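Local atomic coordinates of synaptic vesicle membrane protein VAT-1 homolog-like (Homo sapiens, PDB entry 4A27), a protein that probably acts as an oxidoreductase, as a member of the quinone oxidoreductase branch of the zinc-containing alcohol dehydrogenase family, though its substrate is not established. Residues A[175-180]-A[190-195]; A[147-152]-A[210-215]; A[310-315]-A[333-338]; A[124-129]-A[153-158]. One frame throughout, in Å; residues are numbered along the deposited sequence.

Contact 1 (A[175-180]-A[190-195]); sequences ASTFKH and LFDRNA
The backbones join through A175 N, which gives a bond of 3.1 Å to F191 O, whereas the return bond from R193 N to A175 O is stretched to 3.4 Å and weak. This is the edge of the Rossmann-type parallel sheet, where strand 170-175 runs out beside the outermost strand 189-192, and it illustrates how loop side chains take over as strand pairing fades. H180 starts the next helix with CG anti to its carbonyl carbon (chi1 -73°), which swings the imidazole back over the end of the strand. There H180 NE2 donates to A175 O at 2.6 Å, in the ring plane but above the plane of the carbonyl. L190 CD2 lies over one face of the H180 ring in a CH-pi contact, 3.8 Å from the centroid, while T177 CA sits over the opposite face near the rim and D192 N meets the edge. Replacing H180 by an alanine would probably deprive A175 O of its short side-chain donor and open a gap beside L190 CD2. Further out, R193 bends at chi3 (56°) and brings NE (3.0 Å) and NH2 together onto S176 OG, which lies in the guanidinium plane. R193 itself lies in a type I turn from D192 to A195, where D192 OD1 takes the N-H of N194 at 2.8 Å, an Asx turn.

Contact 2 (A[147-152]-A[210-215]); sequences LVHSAG and DIVLDC. With EDO (1,2-ethanediol), chain F.
H149 turns its ring to the side of its own backbone N (chi1 -78°) and D214 holds CG anti to its backbone N (chi1 -165°), and these two torsions swing the imidazole and the carboxylate toward each other at the ends of adjacent strands. Their planes stand 44° apart, with H149 ND1 3.7 Å from D214 OD1, a near approach rather than a bond. The other carboxylate oxygen, D214 OD2, is hydrogen-bonded to Y234 of the next strand. V212 CG1 comes to the edge of the imidazole at CE1, and the Y197 ring meets H149 at a steep angle. A serine in place of H149 would probably leave V212 CG1, the Y197 ring and D214 OD1 without the imidazole beside them and forfeit the hydrogen bond that NE2 makes elsewhere. The strands that carry these groups are the central pair of the Rossmann fold, the first and fourth of the 3-2-1-4-5-6 sheet, side by side and parallel. L147 N donates to I211 O at 2.8 Å, and L147 O receives L213 N at 3.0 Å, both bonds nearly straight. The third rung, H149 N to L213 O, has lengthened to 3.4 Å and is weak. A water continues the ladder past it, donating to H149 O at 2.7 Å and to L213 O at 2.9 Å. V148 and L213 share one face of the sheet and both pack on V159 of helix 154-163; L147 and V212 share the other. Beyond the strand, G152 N donates to O1 of a 1,2-ethanediol, probably from the crystallisation liquor, at 3.1 Å, in the glycine-rich turn that in relatives faces the dinucleotide cofactor.

Contact 3 (A[310-315]-A[333-338]); sequences KPVVDS and GNIGKL
The D314 carboxylate and the N334 amide stand almost perpendicular, their planes 85° apart, and the two side chains cross with D314 CG 3.6 Å from N334 CB. Neither polar end spends itself on the other. D314 extends its CG anti to the backbone N (chi1 176°), which brings OD1 to the I335 peptide of the facing segment, where I335 N donates to D314 OD1 at 2.9 Å from well above the carboxylate plane. N334 uses its amide within its own segment: N334 ND2 donates to G336 O at 2.9 Å, lying in the carbonyl plane, and ties down the loop ahead of the strand. Elsewhere, V312 CG1 packs alongside I335, 4.3 Å from I335 CG2, and S315 OG rests against L338 CG. K337 leads its chain away, its NZ hydrogen-bonded to N43 OD1 and in a salt bridge with E67 OE1. The main chains form the parallel pair of a beta-alpha-beta unit, strands 313-317 and 337-341 joined through helix 322-330. K337 N donates to V312 O at 2.9 Å and D314 N to K337 O at 2.7 Å, after which a beta bulge at D314 shifts the register by one. A CB on G336 would collide with V312 O, and at its backbone angles would also press on the carbonyl oxygen of I335. The chemistry converges on D314. While OD1 receives the I335 amide, D314 OD2 takes the S315 OG hydroxyl at 2.7 Å and a salt bridge from R328 NE, so the carboxylate is likely to stay ionised and to bind the bulge, the incoming loop and the crossover helix through one group.

Contact 4 (A[124-129]-A[153-158]); sequences PMNFVT and GGVGQA
F127 on A158 and N126 on G154 form the tight part of this helix pair, and V155 with T129 and N126 OD1 the looser one. Helix 124-137 here crosses the first helix of the Rossmann fold, the one that follows the glycine-rich turn with G153 as its N-cap; the short axes pass 8.2 Å apart at -47°, without a hydrogen bond between them. On the tight side A158 CB sits squarely over the centre of the F127 ring, a CH-pi contact of 3.5 Å to the centroid. The F123 ring meets F127 with its plane nearly parallel, and P311 and L300 also pack on F127, so the ring is deeply buried. N126 comes closer still: a chi1 of -67° lays its amide over the first turn of the other helix, N126 ND2 3.1 Å from G154 CA. A side chain on G154 would run straight into that nitrogen, which illustrates how a glycine lets two helices approach. Toward the partly exposed V155 the fit relaxes. V155 CG2 stands 3.7 Å from N126 OD1, and V155 CG2 and T129 CG2 are 4.3 Å apart, plain methyl against methyl. T129 keeps its polar end within its own helix: T129 N and T129 OG1 reach M125 O from opposite faces of its plane, and T129 OG1 donates to M125 O at 2.7 Å.

Along the chain, contact 4 crosses contact 2, contact 1 falls between the two segments of contact 2, and contact 3 follows them all. Contacts 1 and 2 share the parallel Rossmann sheet, at its edge and at its centre, with centres 13 Å apart. Contact 4 packs helix 124-137, which precedes strand 145-148, on helix 154-163, which follows it; its centre is 12 Å from contact 2, and it lies deepest in the chain. Contact 3 belongs to the other, mixed sheet, yet its centre is only 10 Å from contact 4, and G336 meets the turn of contact 2 through G152. The glycine-rich turn thus lies where the two domains join, a setting consistent with a cofactor cleft as in related reductases.

Contact 1 (A[175-180]-A[190-195])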
# COMPACT_ATOMS: atom_id res chain seq x y z
N ALA A 175 -24.16 0.05 -6.92
CA ALA A 175 -25.12 1.14 -6.76
C ALA A 175 -26.56 0.60 -6.83
O ALA A 175 -26.82 -0.42 -7.47
CB ALA A 175 -24.93 2.17 -7.83
N SER A 176 -27.51 1.31 -6.22
CA SER A 176 -28.93 0.95 -6.30
C SER A 176 -29.41 1.01 -7.74
O SER A 176 -29.01 1.90 -8.50
CB SER A 176 -29.77 1.88 -5.42
OG SER A 176 -29.47 1.66 -4.05
N THR A 177 -30.27 0.06 -8.13
CA THR A 177 -30.58 -0.17 -9.55
C THR A 177 -31.27 1.01 -10.26
O THR A 177 -31.11 1.18 -11.49
CB THR A 177 -31.40 -1.48 -9.79
OG1 THR A 177 -30.88 -2.54 -8.99
CG2 THR A 177 -31.34 -1.91 -11.26
N PHE A 178 -32.02 1.81 -9.50
CA PHE A 178 -32.60 3.05 -10.07
C PHE A 178 -31.52 4.07 -10.48
O PHE A 178 -31.80 4.97 -11.27
CB PHE A 178 -33.64 3.71 -9.14
CG PHE A 178 -33.07 4.39 -7.91
CD1 PHE A 178 -32.69 5.72 -7.95
CD2 PHE A 178 -32.98 3.70 -6.70
CE1 PHE A 178 -32.17 6.36 -6.81
CE2 PHE A 178 -32.47 4.33 -5.56
CZ PHE A 178 -32.06 5.65 -5.61
N LYS A 179 -30.30 3.93 -9.98
CA LYS A 179 -29.22 4.81 -10.41
C LYS A 179 -28.51 4.33 -11.68
O LYS A 179 -27.84 5.15 -12.32
CB LYS A 179 -28.19 5.01 -9.30
CG LYS A 179 -28.74 5.74 -8.08
CD LYS A 179 -27.67 5.94 -7.02
CE LYS A 179 -28.22 6.60 -5.77
NZ LYS A 179 -27.34 6.38 -4.62
N HIS A 180 -28.67 3.05 -12.04
CA HIS A 180 -27.80 2.38 -13.02
C HIS A 180 -27.81 3.06 -14.39
O HIS A 180 -26.75 3.18 -15.01
CB HIS A 180 -28.12 0.87 -13.15
CG HIS A 180 -27.67 0.04 -11.96
ND1 HIS A 180 -27.54 -1.34 -12.01
CD2 HIS A 180 -27.30 0.41 -10.70
CE1 HIS A 180 -27.14 -1.78 -10.82
NE2 HIS A 180 -26.98 -0.73 -10.01
N LEU A 190 -21.31 -2.53 -13.68
CA LEU A 190 -22.07 -1.99 -12.58
C LEU A 190 -22.97 -3.07 -12.00
O LEU A 190 -23.64 -3.78 -12.74
CB LEU A 190 -22.92 -0.80 -13.08
CG LEU A 190 -23.53 0.15 -12.06
CD1 LEU A 190 -22.46 0.86 -11.22
CD2 LEU A 190 -24.46 1.18 -12.73
N PHE A 191 -23.00 -3.19 -10.67
CA PHE A 191 -23.76 -4.23 -10.01
C PHE A 191 -24.71 -3.70 -8.95
O PHE A 191 -24.55 -2.61 -8.40
CB PHE A 191 -22.83 -5.27 -9.39
CG PHE A 191 -21.96 -5.94 -10.39
CD1 PHE A 191 -22.51 -6.54 -11.52
CD2 PHE A 191 -20.59 -5.94 -10.24
CE1 PHE A 191 -21.70 -7.15 -12.47
CE2 PHE A 191 -19.77 -6.56 -11.19
CZ PHE A 191 -20.33 -7.15 -12.30
N ASP A 192 -25.73 -4.50 -8.69
CA ASP A 192 -26.74 -4.14 -7.74
C ASP A 192 -26.14 -4.33 -6.38
O ASP A 192 -25.61 -5.40 -6.05
CB ASP A 192 -27.97 -5.01 -7.90
CG ASP A 192 -29.11 -4.57 -6.98
OD1 ASP A 192 -28.85 -4.20 -5.81
OD2 ASP A 192 -30.26 -4.59 -7.45
N ARG A 193 -26.25 -3.26 -5.62
CA ARG A 193 -25.73 -3.15 -4.26
C ARG A 193 -26.20 -4.32 -3.42
O ARG A 193 -25.40 -5.04 -2.87
CB ARG A 193 -26.26 -1.83 -3.69
CG ARG A 193 -25.56 -1.27 -2.51
CD ARG A 193 -25.94 0.21 -2.35
NE ARG A 193 -27.39 0.38 -2.26
CZ ARG A 193 -28.11 0.22 -1.15
NH1 ARG A 193 -27.52 -0.10 0.00
NH2 ARG A 193 -29.44 0.39 -1.18
N ASN A 194 -27.52 -4.52 -3.41
CA ASN A 194 -28.17 -5.55 -2.58
C ASN A 194 -28.20 -6.98 -3.13
O ASN A 194 -28.70 -7.88 -2.47
CB ASN A 194 -29.61 -5.12 -2.30
CG ASN A 194 -29.68 -3.80 -1.58
OD1 ASN A 194 -30.23 -2.83 -2.11
ND2 ASN A 194 -29.12 -3.74 -0.36
N ALA A 195 -27.69 -7.17 -4.35
CA ALA A 195 -27.52 -8.50 -4.92
C ALA A 195 -26.29 -9.13 -4.28
O ALA A 195 -25.85 -8.66 -3.22
CB ALA A 195 -27.36 -8.41 -6.42

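Contact 2 (A[147-152]-A[210-215])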
# COMPACT_ATOMS: atom_id res chain seq x y z
N LEU A 147 -12.61 -2.16 -7.32
CA LEU A 147 -13.98 -2.21 -6.91
C LEU A 147 -14.31 -0.99 -6.09
O LEU A 147 -13.70 -0.77 -5.03
CB LEU A 147 -14.28 -3.48 -6.06
CG LEU A 147 -15.72 -3.61 -5.49
CD1 LEU A 147 -16.78 -3.52 -6.60
CD2 LEU A 147 -15.95 -4.94 -4.76
N VAL A 148 -15.32 -0.26 -6.55
CA VAL A 148 -15.79 0.94 -5.89
C VAL A 148 -17.21 0.76 -5.39
O VAL A 148 -18.13 0.66 -6.19
CB VAL A 148 -15.79 2.13 -6.88
CG1 VAL A 148 -15.74 3.43 -6.10
CG2 VAL A 148 -14.59 1.99 -7.79
N HIS A 149 -17.38 0.76 -4.08
CA HIS A 149 -18.70 0.72 -3.46
C HIS A 149 -19.37 2.10 -3.53
O HIS A 149 -18.67 3.10 -3.55
CB HIS A 149 -18.55 0.23 -2.01
CG HIS A 149 -18.38 -1.25 -1.91
ND1 HIS A 149 -17.19 -1.84 -1.55
CD2 HIS A 149 -19.24 -2.26 -2.17
CE1 HIS A 149 -17.33 -3.15 -1.56
NE2 HIS A 149 -18.56 -3.43 -1.94
N SER A 150 -20.69 2.16 -3.62
CA SER A 150 -21.42 3.43 -3.72
C SER A 150 -20.87 4.24 -4.90
O SER A 150 -20.46 5.41 -4.76
CB SER A 150 -21.31 4.23 -2.40
N ALA A 151 -20.88 3.61 -6.06
CA ALA A 151 -20.32 4.16 -7.29
C ALA A 151 -20.98 5.46 -7.76
O ALA A 151 -20.39 6.19 -8.57
CB ALA A 151 -20.39 3.16 -8.41
N GLY A 152 -22.18 5.73 -7.27
CA GLY A 152 -22.92 6.94 -7.63
C GLY A 152 -22.62 8.15 -6.76
O GLY A 152 -23.03 9.25 -7.09
N ASP A 210 -7.59 -5.76 -7.71
CA ASP A 210 -6.40 -5.21 -7.12
C ASP A 210 -6.67 -4.26 -5.97
O ASP A 210 -5.89 -4.22 -5.00
CB ASP A 210 -5.59 -4.48 -8.19
CG ASP A 210 -5.14 -5.40 -9.30
OD1 ASP A 210 -4.21 -6.18 -9.03
OD2 ASP A 210 -5.74 -5.37 -10.40
N ILE A 211 -7.76 -3.48 -6.08
CA ILE A 211 -8.07 -2.47 -5.08
C ILE A 211 -9.55 -2.50 -4.74
O ILE A 211 -10.42 -2.44 -5.65
CB ILE A 211 -7.74 -1.06 -5.56
CG1 ILE A 211 -6.27 -0.92 -5.97
CG2 ILE A 211 -8.18 -0.00 -4.49
CD1 ILE A 211 -6.03 0.43 -6.69
N VAL A 212 -9.86 -2.56 -3.45
CA VAL A 212 -11.23 -2.38 -2.99
C VAL A 212 -11.30 -1.08 -2.17
O VAL A 212 -10.50 -0.92 -1.24
CB VAL A 212 -11.74 -3.56 -2.14
CG1 VAL A 212 -13.20 -3.25 -1.64
CG2 VAL A 212 -11.74 -4.88 -2.94
N LEU A 213 -12.27 -0.21 -2.51
CA LEU A 213 -12.51 1.05 -1.81
C LEU A 213 -13.87 1.02 -1.15
O LEU A 213 -14.92 0.93 -1.81
CB LEU A 213 -12.47 2.22 -2.75
CG LEU A 213 -11.22 2.33 -3.59
CD1 LEU A 213 -11.39 3.39 -4.65
CD2 LEU A 213 -10.03 2.60 -2.63
N ASP A 214 -13.85 1.08 0.18
CA ASP A 214 -15.04 0.84 0.96
C ASP A 214 -15.28 1.94 1.99
O ASP A 214 -14.46 2.13 2.91
CB ASP A 214 -14.88 -0.48 1.70
CG ASP A 214 -16.20 -1.00 2.26
OD1 ASP A 214 -17.27 -0.48 1.87
OD2 ASP A 214 -16.15 -1.97 3.04
N CYS A 215 -16.41 2.63 1.89
CA CYS A 215 -16.63 3.79 2.77
C CYS A 215 -17.14 3.39 4.14
O CYS A 215 -17.61 2.27 4.34
CB CYS A 215 -17.53 4.85 2.11
SG CYS A 215 -19.27 4.45 2.02
C1 EDO F . -23.99 5.59 -3.84
O1 EDO F . -24.25 4.92 -5.11
C2 EDO F . -24.69 6.97 -3.71
O2 EDO F . -24.53 7.54 -2.40
O HOH W 1 -16.24 3.47 -2.35

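Contact 3 (A[310-315]-A[333-338])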
# COMPACT_ATOMS: atom_id res chain seq x y z
N LYS A 310 -14.27 16.11 -14.01
CA LYS A 310 -15.30 17.11 -13.81
C LYS A 310 -16.24 16.65 -12.68
O LYS A 310 -16.85 15.58 -12.77
CB LYS A 310 -16.09 17.32 -15.11
CG LYS A 310 -17.24 18.31 -15.01
CD LYS A 310 -17.85 18.62 -16.38
CE LYS A 310 -18.63 19.95 -16.40
NZ LYS A 310 -17.73 21.15 -16.46
N PRO A 311 -16.35 17.44 -11.63
CA PRO A 311 -17.22 17.08 -10.53
C PRO A 311 -18.67 16.90 -10.99
O PRO A 311 -19.13 17.60 -11.86
CB PRO A 311 -17.05 18.24 -9.54
CG PRO A 311 -15.92 19.05 -10.03
CD PRO A 311 -15.64 18.72 -11.42
N VAL A 312 -19.34 15.91 -10.42
CA VAL A 312 -20.73 15.58 -10.74
C VAL A 312 -21.51 16.16 -9.58
O VAL A 312 -21.28 15.78 -8.44
CB VAL A 312 -20.99 14.06 -10.77
CG1 VAL A 312 -22.51 13.74 -10.89
CG2 VAL A 312 -20.26 13.40 -11.98
N VAL A 313 -22.38 17.13 -9.88
CA VAL A 313 -23.16 17.85 -8.87
C VAL A 313 -24.58 17.28 -8.87
O VAL A 313 -25.25 17.26 -9.87
CB VAL A 313 -23.16 19.34 -9.12
CG1 VAL A 313 -24.01 20.05 -8.05
CG2 VAL A 313 -21.71 19.91 -9.11
N ASP A 314 -25.04 16.81 -7.72
CA ASP A 314 -26.38 16.22 -7.65
C ASP A 314 -27.49 17.30 -7.59
O ASP A 314 -28.51 17.19 -8.28
CB ASP A 314 -26.48 15.38 -6.40
CG ASP A 314 -27.88 14.81 -6.19
OD1 ASP A 314 -28.26 13.88 -6.90
OD2 ASP A 314 -28.59 15.28 -5.30
N SER A 315 -27.27 18.32 -6.76
CA SER A 315 -28.32 19.28 -6.42
C SER A 315 -27.75 20.46 -5.62
O SER A 315 -26.75 20.34 -4.95
CB SER A 315 -29.40 18.58 -5.60
OG SER A 315 -28.79 17.90 -4.52
N GLY A 333 -29.95 8.99 -1.72
CA GLY A 333 -30.71 9.29 -2.93
C GLY A 333 -29.97 10.07 -4.00
O GLY A 333 -30.50 10.27 -5.09
N ASN A 334 -28.77 10.55 -3.68
CA ASN A 334 -28.00 11.39 -4.59
C ASN A 334 -27.14 10.66 -5.62
O ASN A 334 -26.68 9.55 -5.39
CB ASN A 334 -27.08 12.30 -3.78
CG ASN A 334 -26.16 11.51 -2.88
OD1 ASN A 334 -26.61 10.85 -1.96
ND2 ASN A 334 -24.88 11.57 -3.15
N ILE A 335 -26.90 11.32 -6.76
CA ILE A 335 -25.85 10.96 -7.69
C ILE A 335 -24.84 12.13 -7.75
O ILE A 335 -25.10 13.16 -8.35
CB ILE A 335 -26.42 10.70 -9.11
CG1 ILE A 335 -27.25 9.43 -9.08
CG2 ILE A 335 -25.31 10.50 -10.15
CD1 ILE A 335 -28.08 9.19 -10.37
N GLY A 336 -23.68 11.96 -7.12
CA GLY A 336 -22.74 13.08 -7.03
C GLY A 336 -23.02 13.94 -5.82
O GLY A 336 -23.74 13.56 -4.89
N LYS A 337 -22.44 15.13 -5.83
CA LYS A 337 -22.29 15.95 -4.64
C LYS A 337 -23.48 16.84 -4.36
O LYS A 337 -24.08 17.35 -5.27
CB LYS A 337 -21.10 16.89 -4.87
CG LYS A 337 -20.66 17.66 -3.66
CD LYS A 337 -19.55 16.98 -2.93
CE LYS A 337 -19.20 17.66 -1.61
NZ LYS A 337 -18.02 17.07 -0.93
N LEU A 338 -23.82 17.05 -3.09
CA LEU A 338 -24.84 18.02 -2.74
C LEU A 338 -24.11 19.28 -2.34
O LEU A 338 -23.15 19.22 -1.61
CB LEU A 338 -25.72 17.52 -1.58
CG LEU A 338 -26.60 16.32 -1.91
CD1 LEU A 338 -25.73 15.07 -2.15
CD2 LEU A 338 -27.63 16.13 -0.81

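Contact 4 (A[124-129]-A[153-158])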
# COMPACT_ATOMS: atom_id res chain seq x y z
N PRO A 124 -12.68 19.60 -3.89
CA PRO A 124 -11.59 19.17 -3.00
C PRO A 124 -11.78 17.91 -2.18
O PRO A 124 -10.95 17.02 -2.25
CB PRO A 124 -11.40 20.37 -2.03
CG PRO A 124 -12.41 21.35 -2.38
CD PRO A 124 -13.36 20.79 -3.36
N MET A 125 -12.83 17.80 -1.39
CA MET A 125 -12.99 16.61 -0.56
C MET A 125 -13.00 15.35 -1.42
O MET A 125 -12.19 14.44 -1.19
CB MET A 125 -14.24 16.67 0.31
CG MET A 125 -14.13 17.63 1.50
SD MET A 125 -13.09 16.99 2.85
CE MET A 125 -14.36 15.99 3.67
N ASN A 126 -13.93 15.29 -2.38
CA ASN A 126 -14.13 14.07 -3.13
C ASN A 126 -12.93 13.71 -3.99
O ASN A 126 -12.49 12.54 -4.00
CB ASN A 126 -15.40 14.09 -3.98
CG ASN A 126 -16.69 14.11 -3.14
OD1 ASN A 126 -16.68 13.83 -1.96
ND2 ASN A 126 -17.80 14.45 -3.77
N PHE A 127 -12.39 14.68 -4.73
CA PHE A 127 -11.34 14.36 -5.66
C PHE A 127 -9.98 14.14 -4.99
O PHE A 127 -9.21 13.28 -5.44
CB PHE A 127 -11.26 15.36 -6.82
CG PHE A 127 -12.30 15.11 -7.88
CD1 PHE A 127 -13.61 15.55 -7.70
CD2 PHE A 127 -11.98 14.39 -9.04
CE1 PHE A 127 -14.60 15.27 -8.66
CE2 PHE A 127 -12.96 14.12 -10.01
CZ PHE A 127 -14.27 14.57 -9.80
N VAL A 128 -9.68 14.88 -3.92
CA VAL A 128 -8.43 14.64 -3.22
C VAL A 128 -8.51 13.24 -2.56
O VAL A 128 -7.55 12.50 -2.58
CB VAL A 128 -8.08 15.76 -2.17
CG1 VAL A 128 -6.90 15.39 -1.36
CG2 VAL A 128 -7.81 17.13 -2.87
N THR A 129 -9.65 12.89 -1.99
CA THR A 129 -9.77 11.58 -1.36
C THR A 129 -9.49 10.48 -2.38
O THR A 129 -8.72 9.55 -2.16
CB THR A 129 -11.17 11.43 -0.73
OG1 THR A 129 -11.30 12.38 0.31
CG2 THR A 129 -11.44 10.01 -0.19
N GLY A 153 -21.99 7.94 -5.60
CA GLY A 153 -21.64 9.03 -4.71
C GLY A 153 -20.55 9.93 -5.29
O GLY A 153 -19.96 9.61 -6.34
N GLY A 154 -20.25 10.98 -4.57
CA GLY A 154 -19.21 11.92 -4.90
C GLY A 154 -17.84 11.29 -5.04
O GLY A 154 -17.20 11.45 -6.08
N VAL A 155 -17.39 10.56 -4.03
CA VAL A 155 -16.08 9.90 -4.09
C VAL A 155 -16.08 8.82 -5.16
O VAL A 155 -15.15 8.72 -5.98
CB VAL A 155 -15.64 9.29 -2.75
CG1 VAL A 155 -14.33 8.42 -2.92
CG2 VAL A 155 -15.41 10.36 -1.72
N GLY A 156 -17.14 8.02 -5.17
CA GLY A 156 -17.30 6.98 -6.17
C GLY A 156 -17.15 7.47 -7.60
O GLY A 156 -16.46 6.85 -8.40
N GLN A 157 -17.80 8.59 -7.93
CA GLN A 157 -17.67 9.12 -9.27
C GLN A 157 -16.28 9.73 -9.51
O GLN A 157 -15.76 9.66 -10.65
CB GLN A 157 -18.75 10.18 -9.53
CG GLN A 157 -20.13 9.60 -9.75
CD GLN A 157 -20.24 8.87 -11.07
OE1 GLN A 157 -20.26 9.52 -12.12
NE2 GLN A 157 -20.26 7.51 -11.04
N ALA A 158 -15.69 10.36 -8.50
CA ALA A 158 -14.33 10.87 -8.62
C ALA A 158 -13.35 9.71 -8.88
O ALA A 158 -12.44 9.81 -9.71
CB ALA A 158 -13.92 11.71 -7.37